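Local coordinates for IPT/TIG domain-containing protein BACOVA_02650 (PDB 5E7G), which binds xyloglucan at the outer surface of the cell and probably holds it there before transport into the periplasm for degradation, at residues V285-D290 and D449-V454; D290-H295 and N338-N343. All blocks are in the same frame, centred on the assembly; numbering follows the deposited sequence.

Contact 1 (V285-D290 and D449-V454). With CA (calcium ion), chain C.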
loop_
_atom_site.group_PDB
_atom_site.type_symbol
_atom_site.label_atom_id
_atom_site.label_comp_id
_atom_site.label_asym_id
_atom_site.label_seq_id
_atom_site.Cartn_x
_atom_site.Cartn_y
_atom_site.Cartn_z
ATOM N N VAL A 285 22.607 -16.370 12.196
ATOM C CA VAL A 285 23.692 -15.577 12.758
ATOM C C VAL A 285 25.015 -16.289 12.537
ATOM O O VAL A 285 25.091 -17.504 12.689
ATOM C CB VAL A 285 23.473 -15.323 14.275
ATOM C CG1 VAL A 285 24.650 -14.569 14.887
ATOM C CG2 VAL A 285 22.174 -14.563 14.499
ATOM N N ILE A 286 26.052 -15.526 12.197
ATOM C CA ILE A 286 27.383 -16.084 11.947
ATOM C C ILE A 286 28.446 -15.501 12.885
ATOM O O ILE A 286 29.525 -16.078 13.033
ATOM C CB ILE A 286 27.823 -15.854 10.476
ATOM C CG1 ILE A 286 27.957 -14.357 10.174
ATOM C CG2 ILE A 286 26.823 -16.504 9.520
ATOM C CD1 ILE A 286 28.571 -14.060 8.827
ATOM N N LEU A 287 28.146 -14.365 13.512
ATOM C CA LEU A 287 29.062 -13.756 14.475
ATOM C C LEU A 287 28.315 -12.777 15.408
ATOM O O LEU A 287 27.710 -11.804 14.950
ATOM C CB LEU A 287 30.201 -13.043 13.743
ATOM C CG LEU A 287 31.312 -12.419 14.595
ATOM C CD1 LEU A 287 32.034 -13.474 15.405
ATOM C CD2 LEU A 287 32.300 -11.643 13.746
ATOM N N ASN A 288 28.351 -13.047 16.712
ATOM C CA ASN A 288 27.680 -12.188 17.690
ATOM C C ASN A 288 28.539 -11.937 18.925
ATOM O O ASN A 288 28.117 -11.241 19.842
ATOM C CB ASN A 288 26.336 -12.794 18.090
ATOM C CG ASN A 288 26.475 -14.136 18.797
ATOM O OD1 ASN A 288 27.573 -14.558 19.165
ATOM N ND2 ASN A 288 25.348 -14.807 19.004
ATOM N N TYR A 289 29.741 -12.508 18.935
ATOM C CA TYR A 289 30.685 -12.330 20.038
ATOM C C TYR A 289 30.120 -12.859 21.359
ATOM O O TYR A 289 30.601 -12.506 22.435
ATOM C CB TYR A 289 31.074 -10.851 20.171
ATOM C CG TYR A 289 31.407 -10.205 18.848
ATOM C CD1 TYR A 289 32.584 -10.510 18.182
ATOM C CD2 TYR A 289 30.541 -9.296 18.258
ATOM C CE1 TYR A 289 32.889 -9.922 16.966
ATOM C CE2 TYR A 289 30.838 -8.704 17.046
ATOM C CZ TYR A 289 32.009 -9.020 16.405
ATOM O OH TYR A 289 32.291 -8.425 15.194
ATOM N N ASP A 290 29.118 -13.728 21.263
ATOM C CA ASP A 290 28.466 -14.310 22.427
ATOM C C ASP A 290 28.310 -15.820 22.260
ATOM O O ASP A 290 27.314 -16.395 22.695
ATOM C CB ASP A 290 27.091 -13.657 22.653
ATOM C CG ASP A 290 27.189 -12.172 22.926
ATOM O OD1 ASP A 290 27.952 -11.805 23.838
ATOM O OD2 ASP A 290 26.520 -11.374 22.223
ATOM N N ASP A 449 27.317 -5.730 15.682
ATOM C CA ASP A 449 26.867 -6.965 16.318
ATOM C C ASP A 449 25.946 -7.757 15.393
ATOM O O ASP A 449 25.355 -7.206 14.469
ATOM C CB ASP A 449 26.145 -6.641 17.641
ATOM C CG ASP A 449 26.249 -7.759 18.683
ATOM O OD1 ASP A 449 26.556 -8.912 18.321
ATOM O OD2 ASP A 449 26.002 -7.483 19.885
ATOM N N ASN A 450 25.822 -9.050 15.667
ATOM C CA ASN A 450 24.832 -9.912 15.023
ATOM C C ASN A 450 24.954 -9.994 13.493
ATOM O O ASN A 450 23.963 -9.869 12.762
ATOM C CB ASN A 450 23.423 -9.455 15.411
ATOM C CG ASN A 450 23.131 -9.678 16.892
ATOM O OD1 ASN A 450 23.644 -10.622 17.495
ATOM N ND2 ASN A 450 22.310 -8.810 17.483
ATOM N N PHE A 451 26.171 -10.226 13.017
ATOM C CA PHE A 451 26.369 -10.503 11.607
ATOM C C PHE A 451 25.562 -11.745 11.267
ATOM O O PHE A 451 25.609 -12.746 11.982
ATOM C CB PHE A 451 27.847 -10.699 11.281
ATOM C CG PHE A 451 28.670 -9.454 11.434
ATOM C CD1 PHE A 451 28.858 -8.608 10.363
ATOM C CD2 PHE A 451 29.249 -9.130 12.654
ATOM C CE1 PHE A 451 29.614 -7.465 10.486
ATOM C CE2 PHE A 451 30.015 -7.985 12.791
ATOM C CZ PHE A 451 30.198 -7.146 11.695
ATOM N N ARG A 452 24.798 -11.657 10.187
ATOM C CA ARG A 452 23.903 -12.727 9.792
ATOM C C ARG A 452 23.737 -12.742 8.273
ATOM O O ARG A 452 23.832 -11.701 7.623
ATOM C CB ARG A 452 22.549 -12.567 10.490
ATOM C CG ARG A 452 21.898 -11.200 10.290
ATOM C CD ARG A 452 20.895 -10.886 11.410
ATOM N NE ARG A 452 20.126 -9.667 11.159
ATOM C CZ ARG A 452 20.434 -8.458 11.618
ATOM N NH1 ARG A 452 21.509 -8.268 12.373
ATOM N NH2 ARG A 452 19.654 -7.425 11.327
ATOM N N ILE A 453 23.512 -13.934 7.722
ATOM C CA ILE A 453 23.278 -14.109 6.289
ATOM C C ILE A 453 21.884 -14.683 6.082
ATOM O O ILE A 453 21.553 -15.748 6.602
ATOM C CB ILE A 453 24.344 -15.036 5.626
ATOM C CG1 ILE A 453 25.719 -14.359 5.653
ATOM C CG2 ILE A 453 23.964 -15.379 4.172
ATOM C CD1 ILE A 453 26.867 -15.263 5.219
ATOM N N VAL A 454 21.078 -13.964 5.310
ATOM C CA VAL A 454 19.690 -14.333 5.086
ATOM C C VAL A 454 19.339 -14.185 3.623
ATOM O O VAL A 454 20.052 -13.539 2.859
ATOM C CB VAL A 454 18.709 -13.457 5.918
ATOM C CG1 VAL A 454 18.969 -13.619 7.416
ATOM C CG2 VAL A 454 18.808 -11.986 5.512
HETATM CA CA CA C . 26.453 -9.685 20.572
HETATM O O HOH W 1 22.684 -13.674 18.183
HETATM O O HOH W 2 24.428 -10.737 19.898
#
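The Phe451 ring has the carbonyl oxygen of Leu287 at its edge, in the ring plane, 3.8 Å from CD2. Leu287 itself lies alongside, pointing the same way, its CD2 4.1 Å from CD2 of Phe451. Tyr289 crosses the phenyl ring obliquely and sets its OH 3.3 Å from Phe451 CE2; further back its ring slides past the carboxylate of Asp449, the two planes 47° apart. Ile286 meets Phe451 at the base of its side chain: CG1, held between the backbone N and the carbonyl carbon (chi1 64°), lies against CB, and CD1 goes on to Ile453 CD1.

The backbones run antiparallel but slip by one residue between the Val285–Arg452 and Leu287–Phe451 pairs, a beta bulge. At the slip the carbonyl of Phe451 takes a short, nearly straight bond from Ile286 N (2.8 Å, 178°) and a weak one from Leu287 N. Arg452 leads away from Val285; its NH1 reaches back to Asn450 O, while NH2 forms a salt bridge with Glu361.

Past the bulge the chains meet at calcium. Asp449 grips it with both carboxylate oxygens, OD1 and OD2 each 2.4 Å from the ion; Asn288 O, Asp290 OD2 and a water join them, and the backbone carbonyls of Asn315 and Thr317 bring the count to seven oxygen atoms. The ion draws together oxygens that would otherwise probably repel. Asn288 OD1 accepts from Asp290 N at 2.7 Å, an Asx turn between the two residues that supply Asn288 O and Asp290 OD2 to the ion, and a second water bridges Asn288 ND2 to Asn450 OD1. The whole is a bulged strand pair ending in a calcium site, on one sheet of the beta-rich xyloglucan-binding domain.

Contact 2 (D290-H295 and N338-N343); sequences DGIGSH and NAQWVN. With CA (calcium ion), chain C.
Ser294 O receives the shortest bond here, from Asn338 N at 2.7 Å, with the donor nearly on the line of the carbonyl. The return bond, from Ser294 N to Asn338 O, is 2.8 Å long and lies in the carbonyl plane. Together they make Ser294 and Asn338 an antiparallel hydrogen-bonded pair, both side chains on the same face of the sheet. The amide of Asn338 turns to another partner, its OD1 bonded to Thr428 OG1.

Next to the pair, Gly293, with a positive phi of 74° and no side chain, brings its CA to 3.1 Å from Asn338 O, so here backbone meets backbone directly. This is where strand 294-297, an outermost strand of a five-stranded antiparallel sheet in the xyloglucan-binding domain, joins the end of strand 329-338; beyond it both chains continue as loops that still touch through Gln340 and Ile292.

There Gln340 crosses Ile292 at about a right angle. Its chain is fully extended, CG anti to the backbone N (chi1 180°), which carries OE1 to 3.9 Å from Ile292 CD1; lower down, CB rests near Gly293 N. Ile292 also packs against Val285, and its backbone N bonds to Asn288 OD1. Within the same loop as Gln340, Ala339, whose CB points away from 290-295, sets that CB over one face of the Trp341 ring, offset toward the rim.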
loop_
_atom_site.group_PDB
_atom_site.type_symbol
_atom_site.label_atom_id
_atom_site.label_comp_id
_atom_site.label_asym_id
_atom_site.label_seq_id
_atom_site.Cartn_x
_atom_site.Cartn_y
_atom_site.Cartn_z
ATOM N N ASP A 290 29.118 -13.728 21.263
ATOM C CA ASP A 290 28.466 -14.310 22.427
ATOM C C ASP A 290 28.310 -15.820 22.260
ATOM O O ASP A 290 27.314 -16.395 22.695
ATOM C CB ASP A 290 27.091 -13.657 22.653
ATOM C CG ASP A 290 27.189 -12.172 22.926
ATOM O OD1 ASP A 290 27.952 -11.805 23.838
ATOM O OD2 ASP A 290 26.520 -11.374 22.223
ATOM N N GLY A 291 29.279 -16.461 21.613
ATOM C CA GLY A 291 29.246 -17.908 21.441
ATOM C C GLY A 291 29.071 -18.377 20.008
ATOM O O GLY A 291 29.401 -19.518 19.693
ATOM N N ILE A 292 28.511 -17.520 19.158
ATOM C CA ILE A 292 28.474 -17.772 17.718
ATOM C C ILE A 292 29.659 -17.093 17.059
ATOM O O ILE A 292 29.709 -15.865 16.994
ATOM C CB ILE A 292 27.191 -17.252 17.057
ATOM C CG1 ILE A 292 25.950 -17.770 17.788
ATOM C CG2 ILE A 292 27.154 -17.657 15.601
ATOM C CD1 ILE A 292 25.859 -19.265 17.870
ATOM N N GLY A 293 30.597 -17.889 16.559
ATOM C CA GLY A 293 31.817 -17.358 15.982
ATOM C C GLY A 293 32.750 -16.853 17.065
ATOM O O GLY A 293 32.489 -17.057 18.251
ATOM N N SER A 294 33.838 -16.197 16.667
ATOM C CA SER A 294 34.806 -15.697 17.639
ATOM C C SER A 294 35.852 -14.753 17.052
ATOM O O SER A 294 36.345 -14.955 15.943
ATOM C CB SER A 294 35.520 -16.869 18.302
ATOM O OG SER A 294 36.587 -16.395 19.101
ATOM N N HIS A 295 36.191 -13.722 17.817
ATOM C CA HIS A 295 37.287 -12.827 17.473
ATOM C C HIS A 295 38.619 -13.547 17.684
ATOM O O HIS A 295 38.771 -14.304 18.640
ATOM C CB HIS A 295 37.212 -11.558 18.319
ATOM C CG HIS A 295 38.427 -10.682 18.238
ATOM N ND1 HIS A 295 38.562 -9.677 17.303
ATOM C CD2 HIS A 295 39.550 -10.642 18.996
ATOM C CE1 HIS A 295 39.718 -9.062 17.483
ATOM N NE2 HIS A 295 40.337 -9.630 18.503
ATOM N N ASN A 338 36.629 -15.523 13.363
ATOM C CA ASN A 338 36.133 -16.759 12.779
ATOM C C ASN A 338 34.619 -16.807 12.846
ATOM O O ASN A 338 34.035 -16.802 13.932
ATOM C CB ASN A 338 36.717 -17.973 13.494
ATOM C CG ASN A 338 38.074 -18.365 12.949
ATOM O OD1 ASN A 338 38.254 -18.486 11.733
ATOM N ND2 ASN A 338 39.041 -18.545 13.840
ATOM N N ALA A 339 33.989 -16.851 11.682
ATOM C CA ALA A 339 32.542 -16.943 11.600
ATOM C C ALA A 339 32.105 -18.385 11.745
ATOM O O ALA A 339 32.915 -19.310 11.645
ATOM C CB ALA A 339 32.034 -16.370 10.279
ATOM N N GLN A 340 30.816 -18.564 11.986
ATOM C CA GLN A 340 30.194 -19.868 11.962
ATOM C C GLN A 340 29.121 -19.794 10.895
ATOM O O GLN A 340 28.035 -19.279 11.146
ATOM C CB GLN A 340 29.611 -20.232 13.330
ATOM C CG GLN A 340 28.938 -21.587 13.361
ATOM C CD GLN A 340 28.424 -21.961 14.741
ATOM O OE1 GLN A 340 27.281 -21.669 15.084
ATOM N NE2 GLN A 340 29.269 -22.620 15.532
ATOM N N TRP A 341 29.441 -20.263 9.692
ATOM C CA TRP A 341 28.552 -20.076 8.559
ATOM C C TRP A 341 27.217 -20.766 8.814
ATOM O O TRP A 341 27.124 -21.694 9.613
ATOM C CB TRP A 341 29.190 -20.602 7.265
ATOM C CG TRP A 341 30.565 -20.028 6.979
ATOM C CD1 TRP A 341 31.720 -20.730 6.781
ATOM C CD2 TRP A 341 30.917 -18.638 6.867
ATOM N NE1 TRP A 341 32.767 -19.869 6.558
ATOM C CE2 TRP A 341 32.303 -18.580 6.602
ATOM C CE3 TRP A 341 30.200 -17.439 6.965
ATOM C CZ2 TRP A 341 32.979 -17.370 6.430
ATOM C CZ3 TRP A 341 30.872 -16.243 6.795
ATOM C CH2 TRP A 341 32.245 -16.214 6.536
ATOM N N VAL A 342 26.187 -20.284 8.135
ATOM C CA VAL A 342 24.848 -20.830 8.249
ATOM C C VAL A 342 24.797 -22.242 7.685
ATOM O O VAL A 342 25.262 -22.487 6.570
ATOM C CB VAL A 342 23.833 -19.929 7.509
ATOM C CG1 VAL A 342 22.419 -20.503 7.599
ATOM C CG2 VAL A 342 23.874 -18.498 8.077
ATOM N N ASN A 343 24.219 -23.163 8.453
ATOM C CA ASN A 343 24.031 -24.545 8.005
ATOM C C ASN A 343 23.261 -24.657 6.698
ATOM O O ASN A 343 22.400 -23.821 6.402
ATOM C CB ASN A 343 23.303 -25.351 9.078
ATOM C CG ASN A 343 24.146 -25.550 10.306
ATOM O OD1 ASN A 343 25.356 -25.752 10.201
ATOM N ND2 ASN A 343 23.528 -25.473 11.481
HETATM CA CA CA C . 26.453 -9.685 20.572
HETATM O O HOH W 2 24.428 -10.737 19.898
#

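Overall arrangement
The centres of contact 1 and contact 2 lie about 7 Å apart, and Asp290 belongs to both: from the calcium site the chain runs straight into the loop that leads to strand 294-297. The two also touch directly. Ile286 O and Gln340 N are 3.0 Å apart, a probable hydrogen bond, and Leu287 CD1 packs 3.5 Å from Ser294 N, so the bulged pair of one sheet borders the edge of the other. Contact 2 lies close to the glycan: the Asn338 side chain is about 9 Å from bound glucose and xylose units, while Trp297, at the far end of strand 294-297, belongs to the pocket itself.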